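Local coordinates for protein putative methyltransferase (Porphyromonas gingivalis, PDB 3LL7) that probably transfers a methyl group, most likely from S-adenosylmethionine, to a substrate that has not been established, at residues 138-141 / 142-145; 216-219 / 220-224; 346-350 / 351-355. One frame throughout, in Å; residues are numbered along the deposited sequence.

In the fold
The three contacts are local ones and follow each other along the chain. Interaction 1 joins helix 125-138 to strand 144-149. Interaction 2 lies in the last turn of helix 215-221, which precedes strand 225-233. Both strands belong to the mixed ten-strand sheet, whose strand order fits the class I methyltransferase fold. Interaction 3 begins on the last two residues of strand 337-347, in the separate seven-strand sheet of the THUMP-like region, and runs into the turn after it. Centres of interactions 1 and 2 are 35 Å apart, those of 2 and 3 are 45 Å apart, and those of 1 and 3 are 62 Å apart. The contacts thus lie at connections in two separate sheets of an elongated protein.

Interaction 1: 138-141 / 142-145; sequences LLNE and GKDV
A single water bridges Asn-140 and Lys-143 across the turn that follows helix 125-138. Water 1 donates to Asn-140 O at 2.5 Å, a short bond. It accepts from Lys-143 N at 2.9 Å. No direct hydrogen bond joins 138-141 to 142-145, so the water links the two limbs of the turn. Gly-142 lies near the bend, with a positive phi of 80°. Glycine adopts this left-handed conformation readily.

Leu-139 and Val-145 meet tip to tip. Leu-139 CD1 sits against both methyls of the valine, 3.8 Å from Val-145 CG1 and 3.8 Å from Val-145 CG2. The same methyl carbon is 4.1 Å from Lys-143 CB. Leu-139 and Val-145 also touch Met-112 of helix 106-112, which extends this small apolar patch.

The aliphatic part of Lys-143 runs past Asn-140. Its CG lies 3.4 Å from Asn-140 O, the oxygen that also receives the water. A bend at chi2 (-67°) turns the chain, which then runs straight out to the amine. On the way CE passes 4.3 Å from Asn-140 CB. The ammonium group itself is held elsewhere: NZ donates to the backbone oxygens of Met-112 and Ala-115.

The turn closes a beta-alpha-beta crossover. It leads from helix 125-138 into strand 144-149, which runs parallel to strand 117-122. Asp-144 makes backbone bonds to Ser-116 and Gly-118 on that side.

Lys-143 thus has a divided role. Its methylenes lie along the turn, while its amine is bound by two carbonyls near the C-terminal end of helix 106-112. Their partial negative charge would be expected to stabilise the positive charge of the lysine.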
loop_
_atom_site.group_PDB
_atom_site.type_symbol
_atom_site.label_atom_id
_atom_site.label_comp_id
_atom_site.label_asym_id
_atom_site.label_seq_id
_atom_site.Cartn_x
_atom_site.Cartn_y
_atom_site.Cartn_z
ATOM N N LEU A 138 7.275 21.934 -1.168
ATOM C CA LEU A 138 7.650 20.617 -0.673
ATOM C C LEU A 138 8.946 20.072 -1.263
ATOM O O LEU A 138 9.488 19.097 -0.750
ATOM C CB LEU A 138 6.518 19.616 -0.913
ATOM C CG LEU A 138 5.240 19.836 -0.091
ATOM C CD1 LEU A 138 3.996 19.365 -0.857
ATOM C CD2 LEU A 138 5.345 19.189 1.298
ATOM N N LEU A 139 9.424 20.679 -2.343
ATOM C CA LEU A 139 10.617 20.177 -3.008
ATOM C C LEU A 139 11.863 20.718 -2.330
ATOM O O LEU A 139 11.886 21.890 -1.945
ATOM C CB LEU A 139 10.654 20.594 -4.474
ATOM C CG LEU A 139 9.619 20.113 -5.493
ATOM C CD1 LEU A 139 9.688 21.071 -6.675
ATOM C CD2 LEU A 139 9.861 18.710 -5.942
ATOM N N ASN A 140 12.890 19.865 -2.211
ATOM C CA ASN A 140 14.227 20.266 -1.765
ATOM C C ASN A 140 14.792 21.320 -2.716
ATOM O O ASN A 140 14.182 21.618 -3.750
ATOM C CB ASN A 140 15.177 19.048 -1.691
ATOM C CG ASN A 140 14.542 17.831 -1.010
ATOM O OD1 ASN A 140 13.578 17.957 -0.246
ATOM N ND2 ASN A 140 15.077 16.642 -1.298
ATOM N N GLU A 141 15.944 21.892 -2.372
ATOM C CA GLU A 141 16.570 22.893 -3.232
ATOM C C GLU A 141 17.119 22.262 -4.517
ATOM O O GLU A 141 17.521 21.092 -4.529
ATOM C CB GLU A 141 17.672 23.660 -2.485
ATOM C CG GLU A 141 17.915 25.077 -3.035
ATOM C CD GLU A 141 19.125 25.778 -2.425
ATOM O OE1 GLU A 141 20.167 25.121 -2.198
ATOM O OE2 GLU A 141 19.042 27.006 -2.190
ATOM N N GLY A 142 17.089 23.041 -5.599
ATOM C CA GLY A 142 17.702 22.659 -6.871
ATOM C C GLY A 142 16.891 21.697 -7.719
ATOM O O GLY A 142 17.466 20.881 -8.453
ATOM N N LYS A 143 15.566 21.772 -7.612
ATOM C CA LYS A 143 14.672 20.897 -8.377
ATOM C C LYS A 143 13.909 21.705 -9.425
ATOM O O LYS A 143 13.517 22.843 -9.171
ATOM C CB LYS A 143 13.660 20.187 -7.463
ATOM C CG LYS A 143 14.233 19.366 -6.322
ATOM C CD LYS A 143 14.997 18.157 -6.815
ATOM C CE LYS A 143 15.520 17.344 -5.654
ATOM N NZ LYS A 143 16.059 16.051 -6.156
ATOM N N ASP A 144 13.671 21.079 -10.573
ATOM C CA ASP A 144 13.065 21.695 -11.748
ATOM C C ASP A 144 11.746 20.985 -12.094
ATOM O O ASP A 144 11.768 19.837 -12.524
ATOM C CB ASP A 144 14.047 21.491 -12.900
ATOM C CG ASP A 144 13.854 22.461 -14.030
ATOM O OD1 ASP A 144 12.699 22.840 -14.332
ATOM O OD2 ASP A 144 14.884 22.836 -14.625
ATOM N N VAL A 145 10.600 21.642 -11.907
ATOM C CA VAL A 145 9.311 20.994 -12.223
ATOM C C VAL A 145 8.382 21.789 -13.157
ATOM O O VAL A 145 8.453 23.000 -13.234
ATOM C CB VAL A 145 8.516 20.558 -10.952
ATOM C CG1 VAL A 145 9.302 19.524 -10.153
ATOM C CG2 VAL A 145 8.145 21.756 -10.087
HETATM O O HOH W 1 13.858 23.106 -5.744
#

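Interaction 2: 216-219 / 220-224; sequences WDTL and QSLLH
This is a contact along the final turn of helix 215-221, the helix that follows strand 204-209 and leads into strand 225-233 of the large mixed sheet. Trp-216 O accepts from Gln-220 N at 2.8 Å, a regular i to i+4 helix bond. Thr-218 O takes two donors: Leu-222 N at 3.1 Å, still i to i+4, and Ser-221 N at 3.2 Å, an i to i+3 bond from above the carbonyl plane. Leu-222 is the first residue to leave helical angles.

Ser-221 turns its hydroxyl back onto the helix. OG donates to Asp-217 O at 2.6 Å, tilted 32° from the carbonyl plane. Setting OG beside its own backbone N (chi1 -51°) brings it to this oxygen. The bond from Ser-221 N to the same oxygen is only weak.

Trp-216 and Gln-220 meet on the outer side. Gln-220 has two conformers. In the one described here CG lies over the five-membered ring, 3.9 Å from its centroid, a CH-pi contact that holds for this conformer alone. Its amide plane is then turned 23° from the ring plane. Trp-216 also makes a cation-pi contact with Arg-280.

Thr-218 and Leu-222 lie side by side on the inner side, with CG2 of the threonine 3.7 Å from CD1 of the leucine. Thr-218 touches Leu-228 of strand 225-233, and its OG1 is bonded to Asp-214 O. Leu-222 touches helix 191-198.

Where the helix ends, Asp-217 O has a weak backbone donor. The serine hydroxyl supplies a short second bond and helps satisfy that carbonyl.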
loop_
_atom_site.group_PDB
_atom_site.type_symbol
_atom_site.label_atom_id
_atom_site.label_comp_id
_atom_site.label_asym_id
_atom_site.label_seq_id
_atom_site.Cartn_x
_atom_site.Cartn_y
_atom_site.Cartn_z
ATOM N N TRP A 216 -1.715 -12.573 -11.281
ATOM C CA TRP A 216 -1.530 -13.374 -12.471
ATOM C C TRP A 216 -2.189 -12.674 -13.661
ATOM O O TRP A 216 -1.588 -12.579 -14.730
ATOM C CB TRP A 216 -2.021 -14.820 -12.264
ATOM C CG TRP A 216 -1.601 -15.766 -13.356
ATOM C CD1 TRP A 216 -2.425 -16.548 -14.117
ATOM C CD2 TRP A 216 -0.267 -16.019 -13.826
ATOM N NE1 TRP A 216 -1.690 -17.274 -15.026
ATOM C CE2 TRP A 216 -0.363 -16.966 -14.870
ATOM C CE3 TRP A 216 1.000 -15.537 -13.468
ATOM C CZ2 TRP A 216 0.758 -17.442 -15.560
ATOM C CZ3 TRP A 216 2.115 -16.012 -14.158
ATOM C CH2 TRP A 216 1.985 -16.954 -15.188
ATOM N N ASP A 217 -3.382 -12.115 -13.454
ATOM C CA ASP A 217 -4.046 -11.319 -14.497
ATOM C C ASP A 217 -3.131 -10.195 -14.973
ATOM O O ASP A 217 -2.971 -9.989 -16.178
ATOM C CB ASP A 217 -5.366 -10.724 -13.993
ATOM C CG ASP A 217 -6.136 -9.960 -15.091
ATOM O OD1 ASP A 217 -6.656 -10.621 -16.015
ATOM O OD2 ASP A 217 -6.235 -8.710 -15.025
ATOM N N THR A 218 -2.530 -9.474 -14.025
ATOM C CA THR A 218 -1.586 -8.425 -14.357
ATOM C C THR A 218 -0.428 -8.948 -15.203
ATOM O O THR A 218 -0.105 -8.355 -16.233
ATOM C CB THR A 218 -1.015 -7.731 -13.098
ATOM O OG1 THR A 218 -2.085 -7.171 -12.328
ATOM C CG2 THR A 218 -0.020 -6.614 -13.477
ATOM N N LEU A 219 0.205 -10.032 -14.747
ATOM C CA LEU A 219 1.394 -10.574 -15.413
ATOM C C LEU A 219 1.075 -11.160 -16.789
ATOM O O LEU A 219 1.933 -11.158 -17.675
ATOM C CB LEU A 219 2.124 -11.599 -14.524
ATOM C CG LEU A 219 2.849 -11.050 -13.280
ATOM C CD1 LEU A 219 3.440 -12.180 -12.440
ATOM C CD2 LEU A 219 3.944 -10.034 -13.640
ATOM N N GLN A 220 -0.147 -11.659 -16.963
ATOM C CA GLN A 220 -0.595 -12.164 -18.265
ATOM C C GLN A 220 -0.966 -11.039 -19.232
ATOM O O GLN A 220 -0.889 -11.222 -20.442
ATOM C CB GLN A 220 -1.782 -13.124 -18.113
ATOM C CG GLN A 220 -1.434 -14.467 -17.491
ATOM C CD GLN A 220 -2.575 -15.469 -17.597
ATOM O OE1 GLN A 220 -3.664 -15.248 -17.065
ATOM N NE2 GLN A 220 -2.328 -16.577 -18.288
ATOM N N SER A 221 -1.358 -9.880 -18.703
ATOM C CA SER A 221 -1.928 -8.802 -19.541
ATOM C C SER A 221 -0.969 -7.705 -19.967
ATOM O O SER A 221 -1.201 -7.027 -20.966
ATOM C CB SER A 221 -3.121 -8.144 -18.856
ATOM O OG SER A 221 -4.049 -9.109 -18.414
ATOM N N LEU A 222 0.078 -7.492 -19.188
ATOM C CA LEU A 222 0.991 -6.397 -19.456
ATOM C C LEU A 222 2.229 -6.930 -20.150
ATOM O O LEU A 222 2.758 -7.977 -19.771
ATOM C CB LEU A 222 1.359 -5.677 -18.153
ATOM C CG LEU A 222 0.243 -4.878 -17.473
ATOM C CD1 LEU A 222 0.742 -4.222 -16.195
ATOM C CD2 LEU A 222 -0.354 -3.820 -18.417
ATOM N N LEU A 223 2.682 -6.216 -21.172
ATOM C CA LEU A 223 3.906 -6.596 -21.862
ATOM C C LEU A 223 5.096 -5.881 -21.224
ATOM O O LEU A 223 4.946 -4.779 -20.664
ATOM C CB LEU A 223 3.818 -6.274 -23.369
ATOM C CG LEU A 223 2.943 -7.203 -24.226
ATOM C CD1 LEU A 223 2.873 -6.737 -25.703
ATOM C CD2 LEU A 223 3.408 -8.656 -24.142
ATOM N N HIS A 224 6.261 -6.531 -21.313
ATOM C CA HIS A 224 7.559 -5.943 -20.958
ATOM C C HIS A 224 7.756 -5.679 -19.480
ATOM O O HIS A 224 8.630 -4.892 -19.106
ATOM C CB HIS A 224 7.844 -4.665 -21.770
ATOM C CG HIS A 224 7.894 -4.914 -23.243
ATOM N ND1 HIS A 224 8.914 -5.623 -23.838
ATOM C CD2 HIS A 224 7.033 -4.584 -24.235
ATOM C CE1 HIS A 224 8.688 -5.705 -25.140
ATOM N NE2 HIS A 224 7.555 -5.078 -25.405
#

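Interaction 3: 346-350 / 351-355; sequences IPFST and SVLKQ
The chain leaves strand 337-347 and winds through three i to i+3 turns: Val-352 N donates to Ser-349 O at 2.8 Å, Leu-353 N to Thr-350 O at 3.1 Å, and Gln-355 N to Val-352 O. Both cross-segment donors lie above the carbonyl plane. The strand belongs to the seven-strand sheet of the THUMP-like region, and the turn leads on toward strand 364-368.

Phe-348 swings back toward the turn, with CG anti to the backbone N (chi1 179°). Its ring edge meets Leu-353, with CE1 of the ring 3.8 Å from CD2 of the leucine. Phe-348 CD1 also lies 3.7 Å from Val-352 CG2. The ring stacks edge-to-face with Phe-370, and Leu-353 packs on helix 374-381. Val-352 CG1 faces the strand end, 3.6 Å from Pro-347 O.

On the outer side the hydroxyls of Ser-349 and Ser-351 share a hydrogen bond, OG to OG 3.1 Å.

Water 2 accepts from Lys-354 N at 2.6 Å and donates to Thr-350 O at 3.0 Å. It takes the place of a direct i to i+4 helix bond. Solvent thus satisfies a backbone N-H where the turn lacks the regular bonds.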
loop_
_atom_site.group_PDB
_atom_site.type_symbol
_atom_site.label_atom_id
_atom_site.label_comp_id
_atom_site.label_asym_id
_atom_site.label_seq_id
_atom_site.Cartn_x
_atom_site.Cartn_y
_atom_site.Cartn_z
ATOM N N ILE A 346 -5.352 -28.066 20.584
ATOM C CA ILE A 346 -6.662 -28.577 21.014
ATOM C C ILE A 346 -7.493 -29.036 19.809
ATOM O O ILE A 346 -7.791 -28.222 18.938
ATOM C CB ILE A 346 -7.419 -27.468 21.769
ATOM C CG1 ILE A 346 -6.565 -26.971 22.954
ATOM C CG2 ILE A 346 -8.815 -27.969 22.254
ATOM C CD1 ILE A 346 -7.122 -25.681 23.566
ATOM N N PRO A 347 -7.872 -30.333 19.754
ATOM C CA PRO A 347 -8.721 -30.806 18.651
ATOM C C PRO A 347 -10.003 -30.025 18.717
ATOM O O PRO A 347 -10.561 -29.880 19.807
ATOM C CB PRO A 347 -8.992 -32.269 19.012
ATOM C CG PRO A 347 -7.736 -32.674 19.820
ATOM C CD PRO A 347 -7.526 -31.434 20.681
ATOM N N PHE A 348 -10.448 -29.479 17.587
ATOM C CA PHE A 348 -11.617 -28.625 17.639
ATOM C C PHE A 348 -12.920 -29.386 17.504
ATOM O O PHE A 348 -13.056 -30.237 16.617
ATOM C CB PHE A 348 -11.579 -27.554 16.536
ATOM C CG PHE A 348 -12.799 -26.674 16.546
ATOM C CD1 PHE A 348 -13.015 -25.789 17.609
ATOM C CD2 PHE A 348 -13.744 -26.764 15.544
ATOM C CE1 PHE A 348 -14.140 -24.995 17.657
ATOM C CE2 PHE A 348 -14.891 -25.952 15.571
ATOM C CZ PHE A 348 -15.096 -25.075 16.627
ATOM N N SER A 349 -13.895 -29.032 18.336
ATOM C CA SER A 349 -15.296 -29.393 18.069
ATOM C C SER A 349 -16.126 -28.326 18.754
ATOM O O SER A 349 -15.624 -27.601 19.623
ATOM C CB SER A 349 -15.645 -30.766 18.633
ATOM O OG SER A 349 -15.408 -30.779 20.031
ATOM N N THR A 350 -17.402 -28.249 18.385
ATOM C CA THR A 350 -18.282 -27.230 18.939
ATOM C C THR A 350 -18.212 -27.269 20.461
ATOM O O THR A 350 -18.112 -26.237 21.100
ATOM C CB THR A 350 -19.726 -27.379 18.391
ATOM O OG1 THR A 350 -19.680 -27.275 16.965
ATOM C CG2 THR A 350 -20.656 -26.266 18.935
ATOM N N SER A 351 -18.202 -28.462 21.043
ATOM C CA SER A 351 -18.185 -28.570 22.499
ATOM C C SER A 351 -16.941 -27.939 23.153
ATOM O O SER A 351 -16.994 -27.550 24.308
ATOM C CB SER A 351 -18.331 -30.040 22.938
ATOM O OG SER A 351 -17.166 -30.742 22.568
ATOM N N VAL A 352 -15.813 -27.825 22.451
ATOM C CA VAL A 352 -14.641 -27.216 23.125
ATOM C C VAL A 352 -14.758 -25.714 23.323
ATOM O O VAL A 352 -14.081 -25.138 24.188
ATOM C CB VAL A 352 -13.249 -27.509 22.451
ATOM C CG1 VAL A 352 -13.042 -28.991 22.230
ATOM C CG2 VAL A 352 -13.099 -26.705 21.184
ATOM N N LEU A 353 -15.575 -25.056 22.510
ATOM C CA LEU A 353 -15.721 -23.593 22.564
ATOM C C LEU A 353 -15.994 -23.049 23.956
ATOM O O LEU A 353 -15.307 -22.112 24.410
ATOM C CB LEU A 353 -16.831 -23.119 21.605
ATOM C CG LEU A 353 -16.544 -23.190 20.096
ATOM C CD1 LEU A 353 -17.894 -23.028 19.305
ATOM C CD2 LEU A 353 -15.536 -22.142 19.655
ATOM N N LYS A 354 -16.980 -23.608 24.663
ATOM C CA LYS A 354 -17.269 -23.086 26.010
ATOM C C LYS A 354 -16.206 -23.486 27.027
ATOM O O LYS A 354 -16.166 -22.964 28.153
ATOM C CB LYS A 354 -18.692 -23.434 26.476
ATOM C CG LYS A 354 -19.814 -22.692 25.718
ATOM C CD LYS A 354 -19.870 -21.184 25.999
ATOM C CE LYS A 354 -21.103 -20.545 25.332
ATOM N NZ LYS A 354 -21.144 -20.758 23.819
ATOM N N GLN A 355 -15.289 -24.373 26.632
ATOM C CA GLN A 355 -14.234 -24.746 27.559
ATOM C C GLN A 355 -13.014 -23.872 27.453
ATOM O O GLN A 355 -12.122 -23.958 28.303
ATOM C CB GLN A 355 -13.811 -26.189 27.337
ATOM C CG GLN A 355 -14.873 -27.200 27.696
ATOM C CD GLN A 355 -14.306 -28.594 27.713
ATOM O OE1 GLN A 355 -13.404 -28.911 28.505
ATOM N NE2 GLN A 355 -14.797 -29.438 26.807
HETATM O O HOH W 2 -19.015 -24.975 23.711
#